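Local atomic coordinates of glycosyl transferase, group 1 family protein (Staphylococcus aureus, PDB entry 4WAC), a protein that belongs to the group 1 glycosyl transferases and carries their GT-B type architecture, with an added antiparallel sheet. Residues C394-K399 / S420-V425; D439-Y444 / A469-K474; K312-P317 / M414-I419; T322-G327 / N353-H358. All blocks are in the same frame, centred on the assembly; numbering follows the deposited sequence.

Contact 1. Residues C394-K399 / S420-V425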
# COMPACT_ATOMS: atom_id res chain seq x y z
N CYS A 394 -47.36 -11.28 -19.38
CA CYS A 394 -47.61 -10.64 -18.10
C CYS A 394 -48.71 -9.57 -18.22
O CYS A 394 -49.48 -9.36 -17.29
CB CYS A 394 -46.30 -10.04 -17.55
SG CYS A 394 -44.99 -11.26 -17.26
N LEU A 395 -48.78 -8.90 -19.38
CA LEU A 395 -49.83 -7.91 -19.66
C LEU A 395 -51.22 -8.52 -19.72
O LEU A 395 -52.19 -7.91 -19.27
CB LEU A 395 -49.53 -7.19 -20.97
CG LEU A 395 -48.30 -6.27 -20.95
CD1 LEU A 395 -47.86 -5.83 -22.34
CD2 LEU A 395 -48.59 -5.06 -20.08
N GLU A 396 -51.32 -9.73 -20.28
CA GLU A 396 -52.58 -10.48 -20.36
C GLU A 396 -53.17 -10.85 -19.01
O GLU A 396 -54.40 -10.93 -18.84
CB GLU A 396 -52.39 -11.76 -21.19
CG GLU A 396 -53.72 -12.36 -21.66
CD GLU A 396 -53.56 -13.54 -22.60
OE1 GLU A 396 -52.41 -13.89 -22.94
OE2 GLU A 396 -54.60 -14.10 -23.03
N ASP A 397 -52.28 -11.09 -18.05
CA ASP A 397 -52.64 -11.51 -16.70
C ASP A 397 -53.21 -10.29 -15.93
O ASP A 397 -53.95 -10.45 -14.96
CB ASP A 397 -51.39 -12.13 -16.04
CG ASP A 397 -51.61 -12.66 -14.61
OD1 ASP A 397 -52.35 -12.06 -13.80
OD2 ASP A 397 -51.04 -13.72 -14.29
N PHE A 398 -52.90 -9.08 -16.39
CA PHE A 398 -53.28 -7.85 -15.68
C PHE A 398 -54.63 -7.27 -16.13
O PHE A 398 -55.01 -7.34 -17.30
CB PHE A 398 -52.17 -6.78 -15.84
CG PHE A 398 -50.80 -7.20 -15.31
CD1 PHE A 398 -50.67 -8.17 -14.32
CD2 PHE A 398 -49.64 -6.60 -15.80
CE1 PHE A 398 -49.41 -8.54 -13.84
CE2 PHE A 398 -48.38 -6.97 -15.32
CZ PHE A 398 -48.26 -7.94 -14.34
N LYS A 399 -55.37 -6.66 -15.19
CA LYS A 399 -56.58 -5.91 -15.56
C LYS A 399 -56.23 -4.45 -15.86
O LYS A 399 -56.74 -3.86 -16.81
CB LYS A 399 -57.65 -5.97 -14.45
CG LYS A 399 -58.98 -6.51 -14.94
CD LYS A 399 -60.28 -5.94 -14.34
CE LYS A 399 -60.38 -6.09 -12.81
NZ LYS A 399 -61.76 -5.67 -12.38
N SER A 420 -51.85 -3.69 -25.17
CA SER A 420 -52.45 -4.97 -24.76
C SER A 420 -53.84 -4.78 -24.15
O SER A 420 -54.36 -5.68 -23.48
CB SER A 420 -51.53 -5.72 -23.77
OG SER A 420 -50.20 -5.83 -24.25
N LYS A 421 -54.44 -3.61 -24.39
CA LYS A 421 -55.77 -3.24 -23.89
C LYS A 421 -55.82 -3.16 -22.35
O LYS A 421 -56.89 -3.28 -21.73
CB LYS A 421 -56.83 -4.23 -24.41
CG LYS A 421 -56.74 -4.53 -25.89
CD LYS A 421 -57.98 -4.04 -26.60
CE LYS A 421 -58.61 -5.14 -27.42
NZ LYS A 421 -59.04 -6.27 -26.57
N ARG A 422 -54.65 -2.93 -21.76
CA ARG A 422 -54.49 -2.76 -20.32
C ARG A 422 -54.27 -1.29 -19.97
O ARG A 422 -53.15 -0.79 -20.09
CB ARG A 422 -53.31 -3.60 -19.81
CG ARG A 422 -53.42 -5.08 -20.13
CD ARG A 422 -54.80 -5.59 -19.80
NE ARG A 422 -54.91 -7.04 -19.96
CZ ARG A 422 -55.43 -7.63 -21.04
NH1 ARG A 422 -55.91 -6.89 -22.02
NH2 ARG A 422 -55.49 -8.95 -21.11
N PRO A 423 -55.34 -0.59 -19.53
CA PRO A 423 -55.33 0.85 -19.21
C PRO A 423 -54.39 1.19 -18.03
O PRO A 423 -54.15 0.33 -17.16
CB PRO A 423 -56.78 1.13 -18.82
CG PRO A 423 -57.26 -0.19 -18.25
CD PRO A 423 -56.58 -1.24 -19.08
N VAL A 424 -53.87 2.41 -17.99
CA VAL A 424 -52.81 2.76 -17.04
C VAL A 424 -53.26 3.79 -16.01
O VAL A 424 -53.97 4.76 -16.33
CB VAL A 424 -51.54 3.29 -17.77
CG1 VAL A 424 -50.45 3.68 -16.78
CG2 VAL A 424 -51.00 2.25 -18.75
N VAL A 425 -52.84 3.58 -14.77
CA VAL A 425 -53.00 4.57 -13.72
C VAL A 425 -51.61 5.07 -13.30
O VAL A 425 -50.86 4.37 -12.61
CB VAL A 425 -53.78 4.00 -12.49
CG1 VAL A 425 -53.70 4.95 -11.31
CG2 VAL A 425 -55.26 3.75 -12.84

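Contact 2. Residues D439-Y444 / A469-K474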
# COMPACT_ATOMS: atom_id res chain seq x y z
N ASP A 439 -57.17 11.40 -19.27
CA ASP A 439 -57.89 11.30 -17.99
C ASP A 439 -59.40 11.09 -18.26
O ASP A 439 -60.06 11.92 -18.90
CB ASP A 439 -57.60 12.57 -17.13
CG ASP A 439 -58.12 12.49 -15.67
OD1 ASP A 439 -57.61 11.65 -14.91
OD2 ASP A 439 -58.98 13.32 -15.26
N ASN A 440 -59.91 9.93 -17.83
CA ASN A 440 -61.33 9.52 -17.88
C ASN A 440 -61.81 8.90 -19.21
O ASN A 440 -63.02 8.68 -19.38
CB ASN A 440 -62.25 10.70 -17.48
CG ASN A 440 -61.97 11.22 -16.06
OD1 ASN A 440 -62.21 10.51 -15.08
ND2 ASN A 440 -61.47 12.45 -15.94
N LYS A 441 -60.89 8.57 -20.12
CA LYS A 441 -61.28 7.84 -21.34
C LYS A 441 -60.42 6.62 -21.74
O LYS A 441 -60.82 5.84 -22.60
CB LYS A 441 -61.33 8.78 -22.53
CG LYS A 441 -62.30 8.32 -23.60
CD LYS A 441 -63.67 8.09 -22.95
CE LYS A 441 -64.32 6.76 -23.34
NZ LYS A 441 -63.60 5.55 -22.85
N ASN A 442 -59.26 6.43 -21.12
CA ASN A 442 -58.42 5.26 -21.41
C ASN A 442 -57.49 4.84 -20.25
O ASN A 442 -56.73 3.87 -20.34
CB ASN A 442 -57.61 5.49 -22.69
CG ASN A 442 -56.71 6.74 -22.62
OD1 ASN A 442 -56.46 7.30 -21.55
ND2 ASN A 442 -56.21 7.17 -23.78
N GLY A 443 -57.59 5.58 -19.16
CA GLY A 443 -56.72 5.39 -18.02
C GLY A 443 -56.75 6.67 -17.22
O GLY A 443 -57.38 7.65 -17.63
N TYR A 444 -56.07 6.68 -16.08
CA TYR A 444 -56.08 7.86 -15.23
C TYR A 444 -54.68 8.47 -15.07
O TYR A 444 -53.66 7.78 -15.03
CB TYR A 444 -56.67 7.52 -13.84
CG TYR A 444 -58.19 7.38 -13.77
CD1 TYR A 444 -59.03 8.45 -14.10
CD2 TYR A 444 -58.79 6.21 -13.30
CE1 TYR A 444 -60.41 8.33 -14.01
CE2 TYR A 444 -60.18 6.09 -13.19
CZ TYR A 444 -60.98 7.16 -13.55
OH TYR A 444 -62.35 7.06 -13.46
N ALA A 469 -62.42 -3.00 -19.20
CA ALA A 469 -62.35 -3.50 -20.56
C ALA A 469 -62.44 -2.38 -21.61
O ALA A 469 -61.67 -2.37 -22.57
CB ALA A 469 -63.45 -4.52 -20.79
N GLU A 470 -63.36 -1.45 -21.42
CA GLU A 470 -63.63 -0.40 -22.42
C GLU A 470 -62.47 0.60 -22.50
O GLU A 470 -62.11 1.03 -23.59
CB GLU A 470 -64.97 0.30 -22.10
CG GLU A 470 -65.47 1.38 -23.12
CD GLU A 470 -64.96 2.81 -22.87
OE1 GLU A 470 -64.69 3.19 -21.71
OE2 GLU A 470 -64.84 3.57 -23.86
N PHE A 471 -61.88 0.94 -21.35
CA PHE A 471 -60.78 1.91 -21.30
C PHE A 471 -59.50 1.34 -21.92
O PHE A 471 -58.75 2.05 -22.59
CB PHE A 471 -60.52 2.38 -19.86
CG PHE A 471 -61.45 3.48 -19.37
CD1 PHE A 471 -62.21 4.23 -20.26
CD2 PHE A 471 -61.54 3.78 -18.02
CE1 PHE A 471 -63.07 5.23 -19.81
CE2 PHE A 471 -62.39 4.79 -17.56
CZ PHE A 471 -63.15 5.51 -18.46
N GLY A 472 -59.25 0.06 -21.68
CA GLY A 472 -58.10 -0.61 -22.27
C GLY A 472 -58.15 -0.67 -23.78
O GLY A 472 -57.12 -0.47 -24.45
N SER A 473 -59.34 -0.95 -24.31
CA SER A 473 -59.62 -0.90 -25.76
C SER A 473 -59.59 0.54 -26.30
O SER A 473 -59.33 0.76 -27.48
CB SER A 473 -60.99 -1.52 -26.08
OG SER A 473 -61.27 -2.66 -25.29
N LYS A 474 -59.90 1.50 -25.43
CA LYS A 474 -59.75 2.90 -25.79
C LYS A 474 -58.29 3.30 -25.61
O LYS A 474 -57.84 4.29 -26.18
CB LYS A 474 -60.67 3.80 -24.94
CG LYS A 474 -61.89 4.40 -25.68
CD LYS A 474 -61.41 5.15 -26.91
CE LYS A 474 -60.38 6.22 -26.55
NZ LYS A 474 -59.51 6.58 -27.71

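Contact 3. Residues K312-P317 / M414-I419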
# COMPACT_ATOMS: atom_id res chain seq x y z
N LYS A 312 -44.57 0.17 -31.92
CA LYS A 312 -44.91 -1.07 -32.59
C LYS A 312 -46.14 -1.68 -31.95
O LYS A 312 -46.18 -1.84 -30.73
CB LYS A 312 -43.74 -2.05 -32.53
CG LYS A 312 -44.06 -3.40 -33.14
CD LYS A 312 -42.93 -4.38 -32.92
CE LYS A 312 -43.19 -5.69 -33.64
NZ LYS A 312 -42.04 -6.61 -33.48
N ILE A 313 -47.13 -2.02 -32.77
CA ILE A 313 -48.40 -2.50 -32.24
C ILE A 313 -48.48 -4.02 -32.26
O ILE A 313 -48.90 -4.61 -33.26
CB ILE A 313 -49.60 -1.94 -33.02
CG1 ILE A 313 -49.43 -0.44 -33.27
CG2 ILE A 313 -50.89 -2.22 -32.26
CD1 ILE A 313 -49.26 0.36 -32.01
N HIS A 314 -48.08 -4.64 -31.16
CA HIS A 314 -48.23 -6.08 -31.01
C HIS A 314 -49.71 -6.43 -30.89
O HIS A 314 -50.55 -5.58 -30.59
CB HIS A 314 -47.41 -6.59 -29.80
CG HIS A 314 -47.77 -5.98 -28.48
ND1 HIS A 314 -47.05 -4.94 -27.92
CD2 HIS A 314 -48.72 -6.30 -27.57
CE1 HIS A 314 -47.56 -4.63 -26.74
NE2 HIS A 314 -48.58 -5.44 -26.51
N ASN A 315 -50.05 -7.69 -31.18
CA ASN A 315 -51.43 -8.16 -31.00
C ASN A 315 -51.84 -8.17 -29.54
O ASN A 315 -51.07 -8.60 -28.67
CB ASN A 315 -51.59 -9.55 -31.60
CG ASN A 315 -51.41 -9.57 -33.10
OD1 ASN A 315 -52.02 -8.78 -33.82
ND2 ASN A 315 -50.54 -10.46 -33.58
N ALA A 316 -53.06 -7.71 -29.27
CA ALA A 316 -53.62 -7.69 -27.92
C ALA A 316 -53.98 -9.11 -27.47
O ALA A 316 -54.19 -9.99 -28.30
CB ALA A 316 -54.84 -6.79 -27.87
N PRO A 317 -54.03 -9.33 -26.13
CA PRO A 317 -54.59 -10.57 -25.58
C PRO A 317 -55.99 -10.89 -26.11
O PRO A 317 -56.75 -9.98 -26.46
CB PRO A 317 -54.64 -10.28 -24.07
CG PRO A 317 -53.54 -9.32 -23.83
CD PRO A 317 -53.46 -8.47 -25.08
N MET A 414 -45.63 2.25 -20.40
CA MET A 414 -47.01 2.63 -20.16
C MET A 414 -47.81 2.53 -21.47
O MET A 414 -48.93 2.02 -21.49
CB MET A 414 -47.05 4.03 -19.56
CG MET A 414 -47.12 4.08 -18.03
SD MET A 414 -46.45 5.64 -17.43
CE MET A 414 -46.76 6.75 -18.79
N ILE A 415 -47.20 3.00 -22.56
CA ILE A 415 -47.75 2.83 -23.90
C ILE A 415 -47.92 1.35 -24.29
O ILE A 415 -49.00 0.95 -24.75
CB ILE A 415 -46.85 3.54 -24.92
CG1 ILE A 415 -47.04 5.05 -24.78
CG2 ILE A 415 -47.15 3.09 -26.34
CD1 ILE A 415 -46.33 5.91 -25.81
N GLU A 416 -46.87 0.56 -24.12
CA GLU A 416 -46.87 -0.89 -24.41
C GLU A 416 -48.00 -1.65 -23.71
O GLU A 416 -48.51 -2.64 -24.25
CB GLU A 416 -45.53 -1.52 -24.02
CG GLU A 416 -45.38 -2.99 -24.41
CD GLU A 416 -44.03 -3.58 -24.01
OE1 GLU A 416 -43.66 -4.66 -24.54
OE2 GLU A 416 -43.33 -2.98 -23.16
N ALA A 417 -48.36 -1.21 -22.50
CA ALA A 417 -49.43 -1.83 -21.73
C ALA A 417 -50.80 -1.50 -22.31
O ALA A 417 -51.67 -2.37 -22.34
CB ALA A 417 -49.38 -1.40 -20.28
N MET A 418 -50.96 -0.26 -22.75
CA MET A 418 -52.21 0.19 -23.37
C MET A 418 -52.50 -0.58 -24.67
O MET A 418 -53.66 -0.83 -25.00
CB MET A 418 -52.16 1.69 -23.65
CG MET A 418 -52.07 2.58 -22.43
SD MET A 418 -51.73 4.30 -22.89
CE MET A 418 -53.04 4.62 -24.06
N ILE A 419 -51.44 -0.94 -25.39
CA ILE A 419 -51.53 -1.75 -26.61
C ILE A 419 -52.16 -3.11 -26.33
O ILE A 419 -52.94 -3.62 -27.14
CB ILE A 419 -50.13 -1.93 -27.27
CG1 ILE A 419 -49.57 -0.59 -27.73
CG2 ILE A 419 -50.16 -2.93 -28.42
CD1 ILE A 419 -48.21 -0.70 -28.42

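Contact 4. Residues T322-G327 / N353-H358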
# COMPACT_ATOMS: atom_id res chain seq x y z
N THR A 322 -60.17 -10.30 -15.50
CA THR A 322 -61.16 -9.67 -14.62
C THR A 322 -60.87 -9.99 -13.15
O THR A 322 -61.45 -9.36 -12.26
CB THR A 322 -62.62 -10.06 -14.96
OG1 THR A 322 -62.69 -11.44 -15.35
CG2 THR A 322 -63.19 -9.18 -16.09
N GLU A 323 -60.00 -10.97 -12.90
CA GLU A 323 -59.47 -11.16 -11.55
C GLU A 323 -58.73 -9.91 -11.12
O GLU A 323 -57.95 -9.34 -11.89
CB GLU A 323 -58.56 -12.41 -11.44
CG GLU A 323 -59.29 -13.75 -11.35
CD GLU A 323 -60.35 -13.93 -12.44
OE1 GLU A 323 -60.03 -13.74 -13.64
OE2 GLU A 323 -61.52 -14.24 -12.10
N LYS A 324 -58.96 -9.50 -9.88
CA LYS A 324 -58.43 -8.23 -9.39
C LYS A 324 -56.90 -8.30 -9.24
O LYS A 324 -56.35 -8.26 -8.14
CB LYS A 324 -59.14 -7.82 -8.10
CG LYS A 324 -60.65 -8.11 -8.15
CD LYS A 324 -61.43 -7.57 -6.95
CE LYS A 324 -60.70 -7.84 -5.65
NZ LYS A 324 -61.16 -6.99 -4.51
N ILE A 325 -56.24 -8.40 -10.39
CA ILE A 325 -54.79 -8.39 -10.48
C ILE A 325 -54.33 -7.10 -11.17
O ILE A 325 -54.90 -6.68 -12.17
CB ILE A 325 -54.27 -9.65 -11.27
CG1 ILE A 325 -54.87 -10.94 -10.71
CG2 ILE A 325 -52.75 -9.72 -11.22
CD1 ILE A 325 -54.40 -12.17 -11.42
N VAL A 326 -53.30 -6.47 -10.60
CA VAL A 326 -52.69 -5.27 -11.17
C VAL A 326 -51.18 -5.20 -10.95
O VAL A 326 -50.71 -5.18 -9.82
CB VAL A 326 -53.32 -4.02 -10.60
CG1 VAL A 326 -53.58 -4.26 -9.13
CG2 VAL A 326 -52.46 -2.76 -10.92
N GLY A 327 -50.46 -5.11 -12.06
CA GLY A 327 -49.03 -5.31 -12.06
C GLY A 327 -48.16 -4.13 -12.41
O GLY A 327 -48.61 -3.08 -12.91
N ASN A 353 -59.59 -6.20 0.12
CA ASN A 353 -58.56 -7.22 0.41
C ASN A 353 -58.19 -8.17 -0.74
O ASN A 353 -57.03 -8.60 -0.83
CB ASN A 353 -58.99 -8.07 1.62
CG ASN A 353 -57.79 -8.54 2.46
OD1 ASN A 353 -56.63 -8.42 2.04
ND2 ASN A 353 -58.07 -9.06 3.65
N ALA A 354 -59.15 -8.50 -1.60
CA ALA A 354 -58.95 -9.53 -2.62
C ALA A 354 -58.09 -9.07 -3.82
O ALA A 354 -57.79 -9.86 -4.72
CB ALA A 354 -60.30 -10.05 -3.10
N VAL A 355 -57.71 -7.80 -3.82
CA VAL A 355 -56.78 -7.25 -4.80
C VAL A 355 -55.34 -7.62 -4.41
O VAL A 355 -54.97 -7.59 -3.23
CB VAL A 355 -56.93 -5.70 -4.94
CG1 VAL A 355 -56.29 -5.18 -6.23
CG2 VAL A 355 -58.40 -5.31 -4.91
N LYS A 356 -54.53 -7.98 -5.41
CA LYS A 356 -53.13 -8.33 -5.20
C LYS A 356 -52.27 -7.59 -6.24
O LYS A 356 -52.78 -7.12 -7.26
CB LYS A 356 -52.93 -9.85 -5.32
CG LYS A 356 -53.76 -10.70 -4.34
CD LYS A 356 -54.16 -12.01 -5.03
CE LYS A 356 -55.03 -12.88 -4.15
NZ LYS A 356 -54.24 -13.32 -2.97
N PHE A 357 -50.96 -7.52 -5.98
CA PHE A 357 -50.03 -6.69 -6.76
C PHE A 357 -48.76 -7.42 -7.24
O PHE A 357 -47.84 -7.66 -6.46
CB PHE A 357 -49.70 -5.45 -5.90
CG PHE A 357 -50.58 -4.27 -6.22
CD1 PHE A 357 -50.30 -3.50 -7.35
CD2 PHE A 357 -51.73 -3.97 -5.46
CE1 PHE A 357 -51.08 -2.44 -7.68
CE2 PHE A 357 -52.51 -2.88 -5.84
CZ PHE A 357 -52.20 -2.10 -6.96
N HIS A 358 -48.73 -7.77 -8.54
CA HIS A 358 -47.62 -8.52 -9.17
C HIS A 358 -46.51 -7.59 -9.65
O HIS A 358 -46.75 -6.71 -10.48
CB HIS A 358 -48.12 -9.34 -10.37
CG HIS A 358 -49.14 -10.38 -10.03
ND1 HIS A 358 -49.23 -11.58 -10.70
CD2 HIS A 358 -50.12 -10.40 -9.09
CE1 HIS A 358 -50.23 -12.29 -10.20
NE2 HIS A 358 -50.78 -11.60 -9.22

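Contact 1. Residues C394-K399 / S420-V425
Arg-422 lies across the turn 395-398 and meets its carbonyl oxygens with the guanidinium end, while Ser-420 packs beside Leu-395. The arginine chain bends at chi2 (-47°), which carries its NE and NH2 over to the carbonyl groups. Arg-422 NH2 donates to Glu-396 O at 3.2 Å, and the N-H...O angle of 173° makes the bond nearly straight. That oxygen lies in the guanidinium plane, but the donor is tilted from the carbonyl plane. Arg-422 NE reaches Phe-398 O at 2.7 Å in a weak bond, well off straight. The carboxylate of Glu-396 is turned 72° from the guanidinium plane, and its OE2 stays 5.6 Å from Arg-422 NH2, so the charged ends do not meet, although CG nears NH2. Alongside, the methyl CD1 of Leu-395 meets Ser-420 OG at 3.0 Å; that hydroxyl is hydrogen-bonded to His-314 NE2. Beyond the arginine, Pro-423 CD rests 3.5 Å from Lys-399 O, where the chain enters strand 424-427 next to strand 400-403. Lys-421, with positive phi, closes the preceding helix in a Schellman motif. The chemistry is therefore that of a buried cationic group held by main-chain oxygens, whose carbonyl dipoles probably help to stabilise its charge.

Contact 2. Residues D439-Y444 / A469-K474
At one edge of the six-stranded parallel sheet, the turn leading into strand 443-446 packs on helix 465-482, a strand-and-helix element of the Rossmann-like C-terminal half of a GT-B fold. Phe-471 fills the joint. Its ring lies against the main chain of the turn, with Asn-442 N over one face and Lys-441 NZ at the edge, 3.1 Å from Phe-471 CE1. Because the amine sits near the ring plane, this is not a cation-pi arrangement. Asn-440 O comes within 3.3 Å of Phe-471 CZ, approaching obliquely. Lys-441 starts away from the helix, with CG anti to the backbone N (chi1 -153°), but its chain then bends at each following torsion and brings NZ back to Glu-470. There Lys-441 NZ forms a salt bridge with Glu-470 OE2 at 2.5 Å, OE2 accepting through its syn lone pair, and a weak bond to Glu-470 OE1 at 2.8 Å; the two side chains cross at about a right angle. Both carboxylate oxygens thus share one ammonium group, which probably limits the rotation of the carboxylate. Lys-474 contributes its aliphatic part, CB lying 3.1 Å from Lys-441 O, while its NZ stays 6.4 Å from Lys-441 NZ. The side chain of Phe-471 also approaches a bound di(hydroxyethyl)ether. Where the backbones come nearest, Asn-442 CA makes a CA-H...O contact of 3.4 Å with Phe-471 O.

Contact 3. Residues K312-P317 / M414-I419
Two carbonyl oxygens, those of His-314 and Ile-419, hold one atom between them, Arg-476 NH1 of helix 465-482, which joins the loop 312-317 to helix 412-419. This latter helix precedes strand 424-427 in the C-terminal Rossmann-like domain of the GT-B fold, and the loop runs toward strand 326-329 of the same sheet. Between the two segments themselves no hydrogen bond forms; the contact rests on Ile-419. The Ile-419 CG2 methyl stands over the centre of the His-314 imidazole in a CH-pi contact, 3.5 Å from the ring centroid and 10° off the normal. The histidine takes chi1 59°, placing CG between the backbone N and the carbonyl carbon, and this turns the ring back over the isoleucine. At the ring's edge His-314 CE1 lies 3.3 Å from Glu-416 O, while the adjacent NE2 is hydrogen-bonded to Ser-420 OG. That bond and the methyl over the face together probably restrict rotation of the imidazole. The other branch of Ile-419 points along the loop, with CD1 3.9 Å from Ile-313 CD1. Farther on, Ala-316 CB lies 3.8 Å from Ile-419 O. Ile-419 comes nearest the loop through CD1, 3.3 Å from Lys-312 O.

Contact 4. Residues T322-G327 / N353-H358
Two torsions set the CH-pi contacts between these segments: chi1 of Val-326 at 39° places CG1 between the backbone N and the carbonyl carbon, above the Phe-357 ring, whereas chi1 of Ile-325 puts CG2 anti to the backbone N and over the His-358 imidazole. Each methyl makes a CH-pi contact with its ring. Val-326 CG1 is 3.5 Å from the Phe-357 centroid, 20° off the normal; Ile-325 CG2 is equally far from the centroid of His-358 and similarly inclined. Both are displaced toward the rim of the ring. Since Ile-325 and Val-326 are consecutive, the two CH-pi contacts lie on opposite faces of the strand pair. Val-326 CG1 also touches Val-355 CG1 at 4.1 Å, extending the apolar face on which Phe-357 lies. Between the faces, Ile-325 and Lys-356 are paired by one beta bridge. Lys-356 N donates to Lys-324 O at 3.3 Å, almost in line with the carbonyl, and Val-326 N gives a weaker bond to Lys-356 O at 3.4 Å. At the outer end Lys-324 lays its chain across Val-355 at about a right angle, its CE reaching Ala-354 CB at 3.4 Å. Lys-356 leads away and gives its NZ to Arg-380 O. On the apolar face helix 338-351 packs against Val-355 and Phe-357 through Val-348 and Ala-345. The segments point within 19° of each other, so they run in parallel; this pairing of strands 326-329 and 357-360, linked by that helix, is the beta-alpha-beta crossover of the Rossmann-like half of a GT-B glycosyl transferase.

How the contacts relate
All four contacts belong to the C-terminal sheet and its surroundings. Contact 1 is the buried one and lies in the middle, touching each of the others: Lys-399 N reaches Ile-325 O of contact 4, Val-424 O reaches Tyr-444 N of contact 2, and Glu-396 packs on Pro-317 of contact 3. Contacts 2 and 4, both partly buried, involve different strands of the sheet, their centres about 18 Å apart. Contact 3 is at the surface. The chemistry follows place: main-chain oxygens receive an arginine in contact 1, strand bonds and CH-pi contacts make up contact 4, a salt bridge lies beside a phenyl ring in contact 2, and contact 3 sets an isoleucine methyl against a histidine face.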